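Local coordinates for protein putative acetyltransferase (Streptococcus mutans, PDB 4E2A) that probably transfers an acyl group, most likely acetyl, to an acceptor molecule as a GNAT-family acetyltransferase, at residues N74-D77 with E78-L82. Residues are numbered along the deposited sequence; the frame is centred on the assembly and turned at random.
Sequences NFFD and EAYTL
The last turn of helix 69-79 is closed by three aromatic side chains, Phe75, Phe76 and Tyr80, with Ala79 CB against Phe75. With chi1 at -174° the Phe75 ring lies trans to N and runs toward the C-terminal end of the helix. There Ala79 CB sits over one face as a CH-pi contact, 3.9 Å from the Phe75 ring centroid, shifted toward the rim at CE2 and CZ. The same Phe75 ring turns its edge to the face of Tyr80, a T-shaped pair with planes at 84° and Phe75 CE2 3.8 Å from Tyr80 CE2. Phe76 meets Tyr80 more loosely, CD1 to CD2 at 4.0 Å, and rests on Ile56 and Arg60 of helix 48-63.

Phe75 O is gripped twice: Ala79 N approaches nearly head-on at 2.8 Å, while Glu78 N comes from above the carbonyl plane at 3.0 Å. Glu78 N reaches Asn74 O just weakly, at a poor angle, and the turn tightens here. Tyr80 N still reaches Phe76 O at 3.0 Å, although Tyr80 itself leaves helical geometry. A water donates to Phe76 O and, weakly, to Tyr80 O; a second links Asn74 O with Glu78 OE1. The extended Glu78 carries its carboxylate to His188 and Ser189 N of the second subunit, and Asn74 OD1 takes Lys187 NZ of that subunit. Thr81 OG1 bonds weakly to Val84 N, as an N-cap of helix 82-90. The whole is a helix-to-helix junction in the GNAT fold: Phe76 and Tyr80 lie on helix 48-63, Asn74 and Glu78 reach the second subunit, and Phe75 touches both.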
loop_
_atom_site.group_PDB
_atom_site.type_symbol
_atom_site.label_atom_id
_atom_site.label_comp_id
_atom_site.label_asym_id
_atom_site.label_seq_id
_atom_site.Cartn_x
_atom_site.Cartn_y
_atom_site.Cartn_z
ATOM N N ASN B 74 1.264 -14.554 -7.515
ATOM C CA ASN B 74 0.248 -13.746 -6.844
ATOM C C ASN B 74 0.138 -12.355 -7.455
ATOM O O ASN B 74 -0.960 -11.830 -7.628
ATOM C CB ASN B 74 0.552 -13.597 -5.345
ATOM C CG ASN B 74 0.239 -14.854 -4.555
ATOM O OD1 ASN B 74 -0.652 -15.613 -4.913
ATOM N ND2 ASN B 74 0.980 -15.079 -3.478
ATOM N N PHE B 75 1.277 -11.744 -7.762
ATOM C CA PHE B 75 1.257 -10.408 -8.355
ATOM C C PHE B 75 0.740 -10.448 -9.786
ATOM O O PHE B 75 -0.129 -9.642 -10.153
ATOM C CB PHE B 75 2.638 -9.733 -8.296
ATOM C CG PHE B 75 2.637 -8.291 -8.764
ATOM C CD1 PHE B 75 2.374 -7.257 -7.874
ATOM C CD2 PHE B 75 2.906 -7.975 -10.085
ATOM C CE1 PHE B 75 2.367 -5.928 -8.301
ATOM C CE2 PHE B 75 2.898 -6.657 -10.519
ATOM C CZ PHE B 75 2.630 -5.632 -9.626
ATOM N N PHE B 76 1.255 -11.374 -10.596
ATOM C CA PHE B 76 0.745 -11.540 -11.969
ATOM C C PHE B 76 -0.764 -11.739 -11.994
ATOM O O PHE B 76 -1.475 -11.140 -12.814
ATOM C CB PHE B 76 1.361 -12.748 -12.668
ATOM C CG PHE B 76 2.856 -12.737 -12.710
ATOM C CD1 PHE B 76 3.553 -11.555 -12.857
ATOM C CD2 PHE B 76 3.561 -13.927 -12.599
ATOM C CE1 PHE B 76 4.935 -11.560 -12.883
ATOM C CE2 PHE B 76 4.928 -13.945 -12.616
ATOM C CZ PHE B 76 5.624 -12.763 -12.765
ATOM N N ASP B 77 -1.244 -12.604 -11.102
ATOM C CA ASP B 77 -2.656 -12.984 -11.068
ATOM C C ASP B 77 -3.535 -11.781 -10.755
ATOM O O ASP B 77 -4.733 -11.799 -11.044
ATOM C CB ASP B 77 -2.925 -14.100 -10.038
ATOM C CG ASP B 77 -2.468 -15.473 -10.505
ATOM O OD1 ASP B 77 -2.146 -15.651 -11.704
ATOM O OD2 ASP B 77 -2.439 -16.396 -9.657
ATOM N N GLU B 78 -2.948 -10.741 -10.164
ATOM C CA GLU B 78 -3.716 -9.569 -9.766
ATOM C C GLU B 78 -3.510 -8.378 -10.703
ATOM O O GLU B 78 -4.459 -7.684 -11.065
ATOM C CB GLU B 78 -3.374 -9.141 -8.323
ATOM C CG GLU B 78 -4.179 -7.921 -7.833
ATOM C CD GLU B 78 -3.760 -7.409 -6.440
ATOM O OE1 GLU B 78 -2.738 -7.887 -5.891
ATOM O OE2 GLU B 78 -4.463 -6.522 -5.887
ATOM N N ALA B 79 -2.263 -8.130 -11.074
ATOM C CA ALA B 79 -1.916 -6.912 -11.825
ATOM C C ALA B 79 -1.782 -7.096 -13.336
ATOM O O ALA B 79 -1.915 -6.142 -14.090
ATOM C CB ALA B 79 -0.627 -6.287 -11.268
ATOM N N TYR B 80 -1.468 -8.300 -13.784
ATOM C CA TYR B 80 -1.106 -8.459 -15.186
ATOM C C TYR B 80 -1.963 -9.463 -15.942
ATOM O O TYR B 80 -1.476 -10.128 -16.855
ATOM C CB TYR B 80 0.380 -8.830 -15.319
ATOM C CG TYR B 80 1.374 -7.731 -14.932
ATOM C CD1 TYR B 80 1.026 -6.385 -14.992
ATOM C CD2 TYR B 80 2.676 -8.051 -14.538
ATOM C CE1 TYR B 80 1.940 -5.383 -14.647
ATOM C CE2 TYR B 80 3.598 -7.054 -14.193
ATOM C CZ TYR B 80 3.229 -5.726 -14.262
ATOM O OH TYR B 80 4.148 -4.734 -13.936
ATOM N N THR B 81 -3.232 -9.592 -15.560
ATOM C CA THR B 81 -4.200 -10.354 -16.371
ATOM C C THR B 81 -4.560 -9.500 -17.574
ATOM O O THR B 81 -4.362 -8.268 -17.550
ATOM C CB THR B 81 -5.478 -10.670 -15.572
ATOM O OG1 THR B 81 -6.162 -9.447 -15.240
ATOM C CG2 THR B 81 -5.126 -11.416 -14.293
ATOM N N LEU B 82 -5.052 -10.134 -18.634
ATOM C CA LEU B 82 -5.404 -9.404 -19.847
ATOM C C LEU B 82 -6.504 -8.387 -19.582
ATOM O O LEU B 82 -6.530 -7.334 -20.210
ATOM C CB LEU B 82 -5.857 -10.343 -20.959
ATOM C CG LEU B 82 -4.794 -11.208 -21.665
ATOM C CD1 LEU B 82 -5.453 -12.224 -22.591
ATOM C CD2 LEU B 82 -3.827 -10.323 -22.438
HETATM O O HOH W 1 -2.476 -10.759 -4.837
HETATM O O HOH W 2 -1.607 -13.029 -15.377
#